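Local structure of pectate lyase (Paenibacillus sp. 0602, 5GT5) at residues A[125-136]-A[162-173]. The protein cleaves polygalacturonate by beta-elimination, probably acting within the chain, on partly methylated pectin too, and with calcium as cofactor. The protein carries 1 engineered substitution. Numbering follows the deposited sequence.
Sequences VIIRNLEFDELW and VWIDHCVFNKAY. Engineered in segment 162-173: V168 (natural residue Gly).
R128 and D165 leave the same face of neighbouring strands; the bend of the arginine at chi3 (85°) and D165 CG anti to its backbone N bring their ends together. NE and NH2 both grip D165 OD1, with R128 NE to D165 OD1 at 2.9 Å; they approach from above the carboxylate plane, yet the oxygen lies in the guanidinium plane. H166 ND1 gives D165 OD1 a third bond of 2.7 Å, and S189 binds OD2. This cluster probably favours a charged carboxylate. W163 CH2 covers one face of the guanidinium, 3.4 Å from R128 CZ, with the two planes 33° apart. These residues belong to successive coils of the right-handed parallel beta-helix of polysaccharide lyase family 1. Strands 125-128 and 162-165 run parallel in register, and their backbone ladder resumes beyond the turns, between 131-133 and 168-169. On the face bearing F132 and F169, like rings from the two coils lie side by side, nearly parallel but slid apart so that they barely overlap, centroids 4.8 Å apart, and F132 CD1 comes nearest to F169 CE2; I154 of strand 154-157 packs against both. C167 SG lies at the edge of the F132 ring. On the other face, the engineered V168 sets CG1 3.8 Å from E131 OE2. N170 uses ND2 twice: one bond runs to the anti lone pair of E131 OE2 in a nearly coplanar pairing, the other to F132 O, 2.9 Å from ND2 and also bonded by N170 N. The amide stacks on the D133 carboxylate. Further along, K171 bends at chi2 and chi3 to lay CE over the five-membered ring of W136, 3.5 Å from its centroid, and NZ makes a cation-pi contact there while bonding S240 O and S242 O.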
loop_
_atom_site.group_PDB
_atom_site.type_symbol
_atom_site.label_atom_id
_atom_site.label_comp_id
_atom_site.label_asym_id
_atom_site.label_seq_id
_atom_site.Cartn_x
_atom_site.Cartn_y
_atom_site.Cartn_z
ATOM N N VAL A 125 -5.100 -8.035 2.988
ATOM C CA VAL A 125 -6.170 -8.921 3.425
ATOM C C VAL A 125 -6.523 -9.876 2.298
ATOM O O VAL A 125 -6.697 -9.424 1.145
ATOM C CB VAL A 125 -7.418 -8.103 3.844
ATOM C CG1 VAL A 125 -8.604 -9.050 4.174
ATOM C CG2 VAL A 125 -7.079 -7.175 5.041
ATOM N N ILE A 126 -6.621 -11.161 2.613
ATOM C CA ILE A 126 -7.019 -12.188 1.648
ATOM C C ILE A 126 -8.276 -12.865 2.202
ATOM O O ILE A 126 -8.313 -13.252 3.384
ATOM C CB ILE A 126 -5.894 -13.224 1.431
ATOM C CG1 ILE A 126 -4.673 -12.545 0.805
ATOM C CG2 ILE A 126 -6.414 -14.433 0.636
ATOM C CD1 ILE A 126 -3.517 -13.518 0.523
ATOM N N ILE A 127 -9.305 -12.978 1.363
ATOM C CA ILE A 127 -10.580 -13.625 1.714
ATOM C C ILE A 127 -10.873 -14.661 0.636
ATOM O O ILE A 127 -11.064 -14.305 -0.536
ATOM C CB ILE A 127 -11.718 -12.619 1.820
ATOM C CG1 ILE A 127 -11.399 -11.584 2.904
ATOM C CG2 ILE A 127 -13.044 -13.357 2.081
ATOM C CD1 ILE A 127 -12.326 -10.360 2.901
ATOM N N ARG A 128 -10.881 -15.951 1.001
ATOM C CA ARG A 128 -11.019 -16.997 -0.022
ATOM C C ARG A 128 -11.925 -18.150 0.357
ATOM O O ARG A 128 -12.016 -18.579 1.532
ATOM C CB ARG A 128 -9.640 -17.566 -0.419
ATOM C CG ARG A 128 -8.750 -16.522 -1.089
ATOM C CD ARG A 128 -7.379 -17.110 -1.379
ATOM N NE ARG A 128 -7.334 -17.846 -2.645
ATOM C CZ ARG A 128 -6.272 -18.532 -3.066
ATOM N NH1 ARG A 128 -5.202 -18.654 -2.274
ATOM N NH2 ARG A 128 -6.282 -19.106 -4.270
ATOM N N ASN A 129 -12.577 -18.697 -0.678
ATOM C CA ASN A 129 -13.378 -19.932 -0.550
ATOM C C ASN A 129 -14.502 -19.840 0.465
ATOM O O ASN A 129 -14.735 -20.786 1.257
ATOM C CB ASN A 129 -12.485 -21.150 -0.265
ATOM C CG ASN A 129 -13.111 -22.418 -0.761
ATOM O OD1 ASN A 129 -13.833 -22.397 -1.763
ATOM N ND2 ASN A 129 -12.834 -23.527 -0.106
ATOM N N LEU A 130 -15.200 -18.707 0.451
ATOM C CA LEU A 130 -16.370 -18.493 1.294
ATOM C C LEU A 130 -17.563 -18.126 0.441
ATOM O O LEU A 130 -17.427 -17.436 -0.596
ATOM C CB LEU A 130 -16.118 -17.385 2.290
ATOM C CG LEU A 130 -15.053 -17.764 3.298
ATOM C CD1 LEU A 130 -14.578 -16.506 3.970
ATOM C CD2 LEU A 130 -15.675 -18.712 4.316
ATOM N N GLU A 131 -18.738 -18.602 0.846
ATOM C CA GLU A 131 -20.000 -18.235 0.214
ATOM C C GLU A 131 -20.763 -17.303 1.150
ATOM O O GLU A 131 -20.792 -17.507 2.365
ATOM C CB GLU A 131 -20.834 -19.471 -0.139
ATOM C CG GLU A 131 -22.214 -19.087 -0.721
ATOM C CD GLU A 131 -22.911 -20.230 -1.416
ATOM O OE1 GLU A 131 -22.420 -21.377 -1.402
ATOM O OE2 GLU A 131 -24.000 -19.983 -1.978
ATOM N N PHE A 132 -21.346 -16.261 0.573
ATOM C CA PHE A 132 -22.044 -15.222 1.288
ATOM C C PHE A 132 -23.509 -15.258 0.877
ATOM O O PHE A 132 -23.832 -15.237 -0.322
ATOM C CB PHE A 132 -21.424 -13.866 0.946
ATOM C CG PHE A 132 -19.998 -13.747 1.383
ATOM C CD1 PHE A 132 -18.965 -14.233 0.595
ATOM C CD2 PHE A 132 -19.698 -13.163 2.596
ATOM C CE1 PHE A 132 -17.616 -14.137 1.057
ATOM C CE2 PHE A 132 -18.393 -13.024 3.026
ATOM C CZ PHE A 132 -17.349 -13.534 2.277
ATOM N N ASP A 133 -24.400 -15.341 1.867
ATOM C CA ASP A 133 -25.816 -15.554 1.559
ATOM C C ASP A 133 -26.713 -14.948 2.625
ATOM O O ASP A 133 -26.259 -14.641 3.749
ATOM C CB ASP A 133 -26.126 -17.066 1.406
ATOM C CG ASP A 133 -27.364 -17.353 0.567
ATOM O OD1 ASP A 133 -28.002 -16.426 0.028
ATOM O OD2 ASP A 133 -27.704 -18.562 0.471
ATOM N N GLU A 134 -27.990 -14.789 2.260
ATOM C CA GLU A 134 -29.064 -14.371 3.168
ATOM C C GLU A 134 -28.828 -12.999 3.787
ATOM O O GLU A 134 -28.764 -12.824 5.009
ATOM C CB GLU A 134 -29.360 -15.480 4.203
ATOM C CG GLU A 134 -29.730 -16.791 3.513
ATOM C CD GLU A 134 -30.213 -17.900 4.454
ATOM O OE1 GLU A 134 -30.376 -17.677 5.674
ATOM O OE2 GLU A 134 -30.392 -19.016 3.921
ATOM N N LEU A 135 -28.659 -12.038 2.886
ATOM C CA LEU A 135 -28.457 -10.636 3.242
ATOM C C LEU A 135 -29.296 -9.744 2.319
ATOM O O LEU A 135 -28.929 -8.585 2.064
ATOM C CB LEU A 135 -26.965 -10.250 3.182
ATOM C CG LEU A 135 -26.582 -8.972 3.950
ATOM C CD1 LEU A 135 -26.780 -9.133 5.461
ATOM C CD2 LEU A 135 -25.147 -8.598 3.676
ATOM N N TRP A 136 -30.435 -10.269 1.850
ATOM C CA TRP A 136 -31.381 -9.495 1.041
ATOM C C TRP A 136 -32.761 -9.585 1.667
ATOM O O TRP A 136 -33.125 -10.631 2.206
ATOM C CB TRP A 136 -31.431 -10.008 -0.408
ATOM C CG TRP A 136 -32.492 -9.318 -1.276
ATOM C CD1 TRP A 136 -32.331 -8.191 -2.045
ATOM C CD2 TRP A 136 -33.862 -9.716 -1.422
ATOM N NE1 TRP A 136 -33.524 -7.877 -2.673
ATOM C CE2 TRP A 136 -34.476 -8.791 -2.306
ATOM C CE3 TRP A 136 -34.629 -10.773 -0.887
ATOM C CZ2 TRP A 136 -35.822 -8.894 -2.660
ATOM C CZ3 TRP A 136 -35.959 -10.883 -1.249
ATOM C CH2 TRP A 136 -36.547 -9.946 -2.106
ATOM N N VAL A 162 -6.186 -6.016 -1.137
ATOM C CA VAL A 162 -7.266 -6.912 -0.778
ATOM C C VAL A 162 -7.458 -7.872 -1.933
ATOM O O VAL A 162 -7.696 -7.431 -3.055
ATOM C CB VAL A 162 -8.584 -6.154 -0.521
ATOM C CG1 VAL A 162 -9.685 -7.153 -0.134
ATOM C CG2 VAL A 162 -8.417 -5.088 0.588
ATOM N N TRP A 163 -7.391 -9.172 -1.647
ATOM C CA TRP A 163 -7.668 -10.208 -2.616
ATOM C C TRP A 163 -8.886 -10.986 -2.138
ATOM O O TRP A 163 -8.839 -11.630 -1.090
ATOM C CB TRP A 163 -6.448 -11.145 -2.730
ATOM C CG TRP A 163 -6.531 -12.133 -3.851
ATOM C CD1 TRP A 163 -7.254 -11.987 -5.007
ATOM C CD2 TRP A 163 -5.859 -13.413 -3.948
ATOM N NE1 TRP A 163 -7.056 -13.094 -5.828
ATOM C CE2 TRP A 163 -6.232 -13.984 -5.195
ATOM C CE3 TRP A 163 -5.014 -14.143 -3.095
ATOM C CZ2 TRP A 163 -5.753 -15.234 -5.623
ATOM C CZ3 TRP A 163 -4.538 -15.370 -3.529
ATOM C CH2 TRP A 163 -4.908 -15.911 -4.766
ATOM N N ILE A 164 -9.962 -10.944 -2.917
ATOM C CA ILE A 164 -11.146 -11.756 -2.692
ATOM C C ILE A 164 -11.178 -12.779 -3.814
ATOM O O ILE A 164 -11.201 -12.400 -4.991
ATOM C CB ILE A 164 -12.401 -10.898 -2.710
ATOM C CG1 ILE A 164 -12.377 -9.949 -1.500
ATOM C CG2 ILE A 164 -13.661 -11.796 -2.642
ATOM C CD1 ILE A 164 -13.269 -8.712 -1.643
ATOM N N ASP A 165 -11.160 -14.076 -3.480
ATOM C CA ASP A 165 -10.933 -15.067 -4.523
ATOM C C ASP A 165 -11.641 -16.381 -4.220
ATOM O O ASP A 165 -11.713 -16.799 -3.067
ATOM C CB ASP A 165 -9.412 -15.280 -4.712
ATOM C CG ASP A 165 -9.100 -16.486 -5.551
ATOM O OD1 ASP A 165 -9.000 -17.591 -4.954
ATOM O OD2 ASP A 165 -8.977 -16.376 -6.794
ATOM N N HIS A 166 -12.207 -17.010 -5.250
ATOM C CA HIS A 166 -12.975 -18.248 -5.047
ATOM C C HIS A 166 -14.079 -18.087 -4.002
ATOM O O HIS A 166 -14.349 -18.968 -3.179
ATOM C CB HIS A 166 -12.046 -19.426 -4.711
ATOM C CG HIS A 166 -11.367 -20.013 -5.911
ATOM N ND1 HIS A 166 -10.100 -19.641 -6.307
ATOM C CD2 HIS A 166 -11.802 -20.936 -6.801
ATOM C CE1 HIS A 166 -9.772 -20.330 -7.395
ATOM N NE2 HIS A 166 -10.794 -21.095 -7.731
ATOM N N CYS A 167 -14.765 -16.959 -4.075
ATOM C CA CYS A 167 -15.939 -16.740 -3.246
ATOM C C CYS A 167 -17.197 -16.753 -4.089
ATOM O O CYS A 167 -17.137 -16.625 -5.318
ATOM C CB CYS A 167 -15.840 -15.406 -2.487
ATOM S SG CYS A 167 -14.555 -15.409 -1.197
ATOM N N VAL A 168 -18.327 -16.945 -3.422
ATOM C CA VAL A 168 -19.647 -16.924 -4.050
ATOM C C VAL A 168 -20.550 -15.962 -3.303
ATOM O O VAL A 168 -20.572 -15.974 -2.066
ATOM C CB VAL A 168 -20.253 -18.312 -4.037
ATOM C CG1 VAL A 168 -21.708 -18.305 -4.567
ATOM C CG2 VAL A 168 -19.441 -19.122 -4.905
ATOM N N PHE A 169 -21.274 -15.129 -4.058
ATOM C CA PHE A 169 -22.168 -14.126 -3.486
ATOM C C PHE A 169 -23.547 -14.318 -4.078
ATOM O O PHE A 169 -23.683 -14.484 -5.289
ATOM C CB PHE A 169 -21.652 -12.720 -3.798
ATOM C CG PHE A 169 -20.274 -12.447 -3.269
ATOM C CD1 PHE A 169 -19.144 -12.853 -3.976
ATOM C CD2 PHE A 169 -20.115 -11.816 -2.045
ATOM C CE1 PHE A 169 -17.877 -12.585 -3.499
ATOM C CE2 PHE A 169 -18.843 -11.552 -1.546
ATOM C CZ PHE A 169 -17.723 -11.936 -2.268
ATOM N N ASN A 170 -24.552 -14.290 -3.204
ATOM C CA ASN A 170 -25.953 -14.419 -3.595
ATOM C C ASN A 170 -26.617 -13.042 -3.548
ATOM O O ASN A 170 -25.919 -12.036 -3.625
ATOM C CB ASN A 170 -26.637 -15.429 -2.668
ATOM C CG ASN A 170 -26.113 -16.838 -2.855
ATOM O OD1 ASN A 170 -26.623 -17.589 -3.708
ATOM N ND2 ASN A 170 -25.107 -17.220 -2.062
ATOM N N LYS A 171 -27.924 -12.957 -3.356
ATOM C CA LYS A 171 -28.587 -11.654 -3.357
ATOM C C LYS A 171 -28.173 -10.830 -2.147
ATOM O O LYS A 171 -28.009 -11.349 -1.033
ATOM C CB LYS A 171 -30.110 -11.842 -3.310
ATOM C CG LYS A 171 -30.739 -12.352 -4.594
ATOM C CD LYS A 171 -31.269 -11.229 -5.416
ATOM C CE LYS A 171 -32.547 -10.599 -4.789
ATOM N NZ LYS A 171 -32.771 -9.383 -5.633
ATOM N N ALA A 172 -28.020 -9.530 -2.358
ATOM C CA ALA A 172 -27.839 -8.595 -1.262
ATOM C C ALA A 172 -28.783 -7.423 -1.442
ATOM O O ALA A 172 -29.085 -7.014 -2.564
ATOM C CB ALA A 172 -26.378 -8.082 -1.200
ATOM N N TYR A 173 -29.213 -6.871 -0.318
ATOM C CA TYR A 173 -30.055 -5.691 -0.317
ATOM C C TYR A 173 -29.417 -4.570 -1.125
ATOM O O TYR A 173 -30.076 -3.968 -1.983
ATOM C CB TYR A 173 -30.336 -5.269 1.130
ATOM C CG TYR A 173 -31.242 -4.075 1.311
ATOM C CD1 TYR A 173 -30.740 -2.787 1.148
ATOM C CD2 TYR A 173 -32.591 -4.223 1.640
ATOM C CE1 TYR A 173 -31.543 -1.669 1.311
ATOM C CE2 TYR A 173 -33.403 -3.090 1.849
ATOM C CZ TYR A 173 -32.875 -1.825 1.655
ATOM O OH TYR A 173 -33.638 -0.701 1.856
HETATM O O HOH W 1 -7.213 -18.497 -7.140
HETATM O O HOH W 2 -29.819 -15.109 -1.365
HETATM O O HOH W 3 -29.181 -19.569 -2.451
HETATM O O HOH W 4 -29.840 -12.969 0.278
HETATM O O HOH W 5 -34.499 -7.119 -5.528
#